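Demethyldecarbamoylnovobiocin O-methyltransferase (Streptomyces caeruleus, PDB 2WK1) transfers a methyl group from S-adenosyl-L-methionine to the 4-hydroxyl of the noviose sugar in the penultimate step of novobiocin biosynthesis. Local coordinates at residues A[89-100]-A[271-279]. Residues are numbered along the deposited sequence; the frame is centred on the assembly and turned at random.
Sequences KRLENIRQCVED and IDRDGVYWQ. With SO4 (sulfate ion), chain D.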
ATOM      1  N   LYS A  89       8.823   9.564   9.161  1.00 10.95           N
ATOM      2  CA  LYS A  89       8.872  10.943   9.624  1.00 11.21           C
ATOM      3  C   LYS A  89       9.175  11.923   8.478  1.00 10.14           C
ATOM      4  O   LYS A  89       8.578  12.990   8.399  1.00 10.29           O
ATOM      5  CB  LYS A  89       9.855  11.108  10.765  1.00 12.68           C
ATOM      6  CG  LYS A  89       9.379  10.428  12.062  1.00 16.02           C
ATOM      7  CD  LYS A  89      10.333  10.634  13.222  1.00 21.75           C
ATOM      8  CE  LYS A  89       9.890   9.942  14.503  1.00 27.58           C
ATOM      9  NZ  LYS A  89      10.797  10.382  15.622  1.00 32.80           N
ATOM     10  N   ARG A  90      10.107  11.577   7.594  1.00 10.13           N
ATOM     11  CA  ARG A  90      10.391  12.448   6.471  1.00  9.52           C
ATOM     12  C   ARG A  90       9.239  12.462   5.440  1.00  9.43           C
ATOM     13  O   ARG A  90       9.001  13.495   4.812  1.00  9.63           O
ATOM     14  CB  ARG A  90      11.759  12.176   5.840  1.00  9.86           C
ATOM     15  CG  ARG A  90      12.879  12.972   6.503  1.00 11.22           C
ATOM     16  CD  ARG A  90      14.288  12.557   6.068  1.00 11.10           C
ATOM     17  NE  ARG A  90      14.749  11.412   6.818  1.00 11.71           N
ATOM     18  CZ  ARG A  90      15.537  10.440   6.359  1.00 12.78           C
ATOM     19  NH1 ARG A  90      15.955  10.408   5.111  1.00 14.45           N
ATOM     20  NH2 ARG A  90      15.872   9.454   7.162  1.00 14.37           N
ATOM     21  N   LEU A  91       8.525  11.353   5.280  1.00  8.75           N
ATOM     22  CA  LEU A  91       7.308  11.389   4.432  1.00  8.83           C
ATOM     23  C   LEU A  91       6.237  12.287   5.044  1.00  9.70           C
ATOM     24  O   LEU A  91       5.595  13.056   4.345  1.00  9.66           O
ATOM     25  CB  LEU A  91       6.762   9.971   4.204  1.00  9.29           C
ATOM     26  CG  LEU A  91       7.545   9.067   3.255  1.00  9.52           C
ATOM     27  CD1 LEU A  91       7.122   7.606   3.450  1.00 11.51           C
ATOM     28  CD2 LEU A  91       7.421   9.482   1.791  1.00 11.14           C
ATOM     29  N   GLU A  92       6.054  12.178   6.361  1.00  9.98           N
ATOM     30  CA  GLU A  92       5.101  13.041   7.036  1.00 10.75           C
ATOM     31  C   GLU A  92       5.466  14.524   6.897  1.00  9.77           C
ATOM     32  O   GLU A  92       4.592  15.367   6.744  1.00 10.89           O
ATOM     33  CB  GLU A  92       4.917  12.643   8.515  1.00 12.15           C
ATOM     34  CG  GLU A  92       4.163  11.322   8.688  1.00 15.70           C
ATOM     35  CD  GLU A  92       4.148  10.738  10.117  1.00 22.64           C
ATOM     36  OE1 GLU A  92       5.064  11.031  10.935  1.00 27.90           O
ATOM     37  OE2 GLU A  92       3.232   9.917  10.398  1.00 25.39           O
ATOM     38  N   ASN A  93       6.765  14.832   6.923  1.00  9.31           N
ATOM     39  CA  ASN A  93       7.216  16.201   6.673  1.00  9.57           C
ATOM     40  C   ASN A  93       6.837  16.702   5.286  1.00  9.16           C
ATOM     41  O   ASN A  93       6.412  17.838   5.124  1.00  9.58           O
ATOM     42  CB  ASN A  93       8.729  16.282   6.901  1.00 10.27           C
ATOM     43  CG  ASN A  93       9.332  17.592   6.426  1.00 10.74           C
ATOM     44  OD1 ASN A  93       9.939  17.623   5.354  1.00 12.04           O
ATOM     45  ND2 ASN A  93       9.139  18.669   7.186  1.00 12.07           N
ATOM     46  N   ILE A  94       7.011  15.862   4.268  1.00  9.29           N
ATOM     47  CA  ILE A  94       6.567  16.240   2.916  1.00  9.05           C
ATOM     48  C   ILE A  94       5.076  16.557   2.933  1.00  9.53           C
ATOM     49  O   ILE A  94       4.631  17.573   2.399  1.00 11.10           O
ATOM     50  CB  ILE A  94       6.820  15.131   1.888  1.00  9.37           C
ATOM     51  CG1 ILE A  94       8.297  14.958   1.669  1.00  9.30           C
ATOM     52  CG2 ILE A  94       6.123  15.442   0.534  1.00 10.17           C
ATOM     53  CD1 ILE A  94       8.644  13.731   0.802  1.00 10.92           C
ATOM     54  N   ARG A  95       4.286  15.673   3.539  1.00  9.80           N
ATOM     55  CA  ARG A  95       2.853  15.895   3.599  1.00 10.72           C
ATOM     56  C   ARG A  95       2.504  17.217   4.276  1.00 11.61           C
ATOM     57  O   ARG A  95       1.653  17.963   3.784  1.00 11.90           O
ATOM     58  CB  ARG A  95       2.149  14.719   4.261  1.00 11.56           C
ATOM     59  CG  ARG A  95       0.637  14.869   4.271  1.00 14.68           C
ATOM     60  CD  ARG A  95      -0.003  13.825   5.027  1.00 18.82           C
ATOM     61  NE  ARG A  95      -1.420  14.017   5.173  1.00 20.48           N
ATOM     62  CZ  ARG A  95      -2.194  13.099   5.735  1.00 22.65           C
ATOM     63  NH1 ARG A  95      -1.658  11.969   6.185  1.00 25.13           N
ATOM     64  NH2 ARG A  95      -3.498  13.302   5.800  1.00 24.44           N
ATOM     65  N   GLN A  96       3.129  17.474   5.420  1.00 11.18           N
ATOM     66  CA  GLN A  96       2.830  18.704   6.135  1.00 12.38           C
ATOM     67  C   GLN A  96       3.198  19.944   5.311  1.00 11.38           C
ATOM     68  O   GLN A  96       2.433  20.914   5.249  1.00 12.33           O
ATOM     69  CB  GLN A  96       3.538  18.713   7.489  1.00 14.70           C
ATOM     70  CG  GLN A  96       3.057  17.649   8.497  1.00 20.80           C
ATOM     71  CD  GLN A  96       1.647  17.799   9.045  1.00 29.90           C
ATOM     72  OE1 GLN A  96       0.669  17.370   8.420  1.00 35.76           O
ATOM     73  NE2 GLN A  96       1.546  18.313  10.275  1.00 36.28           N
ATOM     74  N   CYS A  97       4.367  19.936   4.686  1.00 10.85           N
ATOM     75  CA  CYS A  97       4.789  21.088   3.889  1.00 11.04           C
ATOM     76  C   CYS A  97       3.903  21.292   2.667  1.00 10.85           C
ATOM     77  O   CYS A  97       3.516  22.421   2.373  1.00 11.43           O
ATOM     78  CB  CYS A  97       6.264  20.941   3.475  1.00 11.26           C
ATOM     79  SG  CYS A  97       7.455  21.089   4.806  1.00 13.53           S
ATOM     80  N   VAL A  98       3.620  20.212   1.947  1.00 10.39           N
ATOM     81  CA  VAL A  98       2.803  20.349   0.745  1.00 10.19           C
ATOM     82  C   VAL A  98       1.375  20.759   1.122  1.00 11.17           C
ATOM     83  O   VAL A  98       0.798  21.645   0.478  1.00 11.42           O
ATOM     84  CB  VAL A  98       2.799  19.071  -0.119  1.00 10.52           C
ATOM     85  CG1 VAL A  98       1.856  19.225  -1.317  1.00 12.57           C
ATOM     86  CG2 VAL A  98       4.220  18.751  -0.607  1.00 11.23           C
ATOM     87  N   GLU A  99       0.805  20.148   2.160  1.00 11.08           N
ATOM     88  CA  GLU A  99      -0.543  20.595   2.575  1.00 12.17           C
ATOM     89  C   GLU A  99      -0.544  22.051   3.023  1.00 12.79           C
ATOM     90  O   GLU A  99      -1.539  22.750   2.811  1.00 14.40           O
ATOM     91  CB  GLU A  99      -1.168  19.663   3.606  1.00 12.78           C
ATOM     92  CG  GLU A  99      -1.487  18.304   2.990  1.00 14.24           C
ATOM     93  CD  GLU A  99      -2.251  17.370   3.876  1.00 18.36           C
ATOM     94  OE1 GLU A  99      -2.061  17.399   5.106  1.00 21.72           O
ATOM     95  OE2 GLU A  99      -3.055  16.604   3.330  1.00 20.79           O
ATOM     96  N   ASP A 100       0.531  22.513   3.657  1.00 12.68           N
ATOM     97  CA  ASP A 100       0.577  23.915   4.110  1.00 13.29           C
ATOM     98  C   ASP A 100       0.642  24.870   2.916  1.00 12.58           C
ATOM     99  O   ASP A 100      -0.042  25.903   2.892  1.00 14.27           O
ATOM    100  CB  ASP A 100       1.764  24.168   5.048  1.00 14.17           C
ATOM    101  CG  ASP A 100       1.688  25.532   5.702  1.00 17.57           C
ATOM    102  OD1 ASP A 100       0.712  25.758   6.453  1.00 21.94           O
ATOM    103  OD2 ASP A 100       2.588  26.355   5.473  1.00 19.92           O
ATOM    104  N   ILE A 271      13.557  17.399  11.500  1.00 11.10           N
ATOM    105  CA  ILE A 271      12.500  16.433  11.178  1.00 11.53           C
ATOM    106  C   ILE A 271      12.623  15.132  11.967  1.00 12.12           C
ATOM    107  O   ILE A 271      11.678  14.666  12.598  1.00 14.94           O
ATOM    108  CB  ILE A 271      12.512  16.103   9.661  1.00 10.70           C
ATOM    109  CG1 ILE A 271      12.300  17.369   8.836  1.00 11.05           C
ATOM    110  CG2 ILE A 271      11.450  15.062   9.365  1.00 13.31           C
ATOM    111  CD1 ILE A 271      12.682  17.297   7.377  1.00 11.40           C
ATOM    112  N   ASP A 272      13.804  14.562  11.918  1.00 12.68           N
ATOM    113  CA  ASP A 272      14.067  13.267  12.541  1.00 12.32           C
ATOM    114  C   ASP A 272      15.515  13.237  13.028  1.00 12.56           C
ATOM    115  O   ASP A 272      15.987  14.261  13.549  1.00 13.52           O
ATOM    116  CB  ASP A 272      13.649  12.099  11.622  1.00 12.29           C
ATOM    117  CG  ASP A 272      14.299  12.137  10.243  1.00 12.54           C
ATOM    118  OD1 ASP A 272      15.242  12.921  10.009  1.00 12.71           O
ATOM    119  OD2 ASP A 272      13.865  11.332   9.396  1.00 12.74           O
ATOM    120  N   ARG A 273      16.229  12.124  12.878  1.00 12.15           N
ATOM    121  CA  ARG A 273      17.637  12.089  13.265  1.00 12.87           C
ATOM    122  C   ARG A 273      18.541  12.597  12.148  1.00 13.34           C
ATOM    123  O   ARG A 273      19.773  12.639  12.339  1.00 15.95           O
ATOM    124  CB  ARG A 273      18.052  10.660  13.634  1.00 12.67           C
ATOM    125  CG  ARG A 273      17.181  10.075  14.731  1.00 14.26           C
ATOM    126  CD  ARG A 273      17.669   8.708  15.136  1.00 16.61           C
ATOM    127  NE  ARG A 273      18.923   8.692  15.888  1.00 16.64           N
ATOM    128  CZ  ARG A 273      19.022   8.616  17.215  1.00 15.53           C
ATOM    129  NH1 ARG A 273      17.952   8.663  17.990  1.00 17.09           N
ATOM    130  NH2 ARG A 273      20.220   8.554  17.770  1.00 16.48           N
ATOM    131  N   ASP A 274      17.972  12.976  10.990  1.00 12.88           N
ATOM    132  CA  ASP A 274      18.757  13.317   9.794  1.00 13.51           C
ATOM    133  C   ASP A 274      18.345  14.624   9.128  1.00 12.70           C
ATOM    134  O   ASP A 274      19.190  15.498   8.871  1.00 14.12           O
ATOM    135  CB  ASP A 274      18.666  12.210   8.765  1.00 14.13           C
ATOM    136  CG  ASP A 274      19.357  10.955   9.231  1.00 16.39           C
ATOM    137  OD1 ASP A 274      20.622  10.917   9.236  1.00 18.06           O
ATOM    138  OD2 ASP A 274      18.655  10.003   9.626  1.00 18.37           O
ATOM    139  N   GLY A 275      17.070  14.762   8.828  1.00 11.78           N
ATOM    140  CA  GLY A 275      16.612  15.860   7.986  1.00 11.40           C
ATOM    141  C   GLY A 275      16.282  17.127   8.736  1.00 10.38           C
ATOM    142  O   GLY A 275      15.953  17.108   9.938  1.00 10.62           O
ATOM    143  N   VAL A 276      16.330  18.230   8.000  1.00  9.79           N
ATOM    144  CA  VAL A 276      15.877  19.540   8.469  1.00 10.12           C
ATOM    145  C   VAL A 276      15.122  20.230   7.333  1.00  9.43           C
ATOM    146  O   VAL A 276      15.195  19.804   6.175  1.00 10.16           O
ATOM    147  CB  VAL A 276      17.054  20.451   8.938  1.00 10.44           C
ATOM    148  CG1 VAL A 276      17.889  19.755  10.066  1.00 11.65           C
ATOM    149  CG2 VAL A 276      17.979  20.797   7.780  1.00 12.45           C
ATOM    150  N   TYR A 277      14.433  21.323   7.644  1.00  9.62           N
ATOM    151  CA  TYR A 277      13.786  22.126   6.639  1.00  9.77           C
ATOM    152  C   TYR A 277      13.694  23.563   7.080  1.00  9.94           C
ATOM    153  O   TYR A 277      13.828  23.857   8.266  1.00 10.96           O
ATOM    154  CB  TYR A 277      12.392  21.555   6.271  1.00 11.12           C
ATOM    155  CG  TYR A 277      11.323  21.718   7.306  1.00 11.99           C
ATOM    156  CD1 TYR A 277      11.315  20.992   8.469  1.00 13.02           C
ATOM    157  CD2 TYR A 277      10.274  22.569   7.081  1.00 17.98           C
ATOM    158  CE1 TYR A 277      10.309  21.147   9.407  1.00 13.31           C
ATOM    159  CE2 TYR A 277       9.257  22.716   8.006  1.00 19.14           C
ATOM    160  CZ  TYR A 277       9.302  22.013   9.186  1.00 16.37           C
ATOM    161  OH  TYR A 277       8.277  22.168  10.105  1.00 22.46           O
ATOM    162  N   TRP A 278      13.427  24.458   6.148  1.00 10.42           N
ATOM    163  CA  TRP A 278      13.081  25.818   6.492  1.00 10.80           C
ATOM    164  C   TRP A 278      11.988  26.337   5.601  1.00 10.76           C
ATOM    165  O   TRP A 278      11.753  25.832   4.509  1.00 10.77           O
ATOM    166  CB  TRP A 278      14.309  26.745   6.460  1.00 11.80           C
ATOM    167  CG  TRP A 278      14.840  27.265   5.140  1.00 11.60           C
ATOM    168  CD1 TRP A 278      14.511  28.449   4.538  1.00 12.99           C
ATOM    169  CD2 TRP A 278      15.939  26.736   4.372  1.00 11.00           C
ATOM    170  NE1 TRP A 278      15.277  28.650   3.416  1.00 13.31           N
ATOM    171  CE2 TRP A 278      16.174  27.627   3.298  1.00 12.10           C
ATOM    172  CE3 TRP A 278      16.707  25.571   4.456  1.00 11.80           C
ATOM    173  CZ2 TRP A 278      17.166  27.405   2.355  1.00 12.66           C
ATOM    174  CZ3 TRP A 278      17.704  25.373   3.524  1.00 12.72           C
ATOM    175  CH2 TRP A 278      17.928  26.274   2.493  1.00 13.08           C
ATOM    176  N   GLN A 279      11.349  27.403   6.071  1.00 11.55           N
ATOM    177  CA  GLN A 279      10.343  28.123   5.328  1.00 11.69           C
ATOM    178  C   GLN A 279      10.918  29.455   4.940  1.00 11.98           C
ATOM    179  O   GLN A 279      11.472  30.154   5.773  1.00 13.52           O
ATOM    180  CB  GLN A 279       9.071  28.346   6.138  1.00 12.98           C
ATOM    181  CG  GLN A 279       7.979  28.997   5.341  1.00 15.04           C
ATOM    182  CD  GLN A 279       6.696  29.132   6.114  1.00 17.14           C
ATOM    183  OE1 GLN A 279       6.710  29.390   7.324  1.00 21.75           O
ATOM    184  NE2 GLN A 279       5.569  28.984   5.422  1.00 18.00           N
TER
HETATM  185  S   SO4 D 451      22.606   8.828  14.995  1.00 26.80           S
HETATM  186  O1  SO4 D 451      23.498   9.737  15.715  1.00 36.05           O
HETATM  187  O2  SO4 D 451      21.503   9.645  14.518  1.00 28.53           O
HETATM  188  O3  SO4 D 451      22.142   7.806  15.951  1.00 31.10           O
HETATM  189  O4  SO4 D 451      23.302   8.186  13.881  1.00 31.00           O
HETATM  190  O   HOH W   1      11.945   9.529   8.410  1.00 11.73           O
HETATM  191  O   HOH W   2       2.969  28.686   6.924  1.00 31.08           O
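From the Arg90–Asp272 salt bridge to Gln279 beside Asp100, segment 89-100 of helix 87-103 runs almost parallel to strand 276-279, their axes 8° apart and 10.8 Å at closest approach, while loop 271-275 lies by Lys89 and Arg90. The bend of Arg90 at chi3 (-83°) brings its guanidinium edge to Asp272, with Asp274 CB over one face. Arg90 NE meets the syn lone pair of Asp272 OD2 in the guanidinium plane, at 2.7 Å and nearly straight (176°), the carboxylate turned steeply to that plane. Asp272 OD1 accepts from Asp274 N, an Asx turn, and from Gly275 N at 2.9 Å, completing an Asx motif that should steady the carboxylate. A water joins Arg90 N to OD2. Asp274 OD2, a long, out-of-plane charge partner of Arg90 NH2, pairs more closely with Arg76.

Further along, Ile271 CD1 packs on Asn93 OD1 (3.4 Å). Asn93 ND2 sits over one Tyr277 face near the rim, 3.4 Å from Tyr277 CD1, its amide steeply tilted. Cys97 SG approaches that ring obliquely. Water also links Asp100 OD2, held by Tyr239, to Gln279 NE2, bound to Gly237 O. A helix packed on a sheet whose strand 276-279 opposes its neighbours characterises the Rossmann-like class I methyltransferase fold; Arg90 NH1 reaches Asp243, a predicted magnesium ligand.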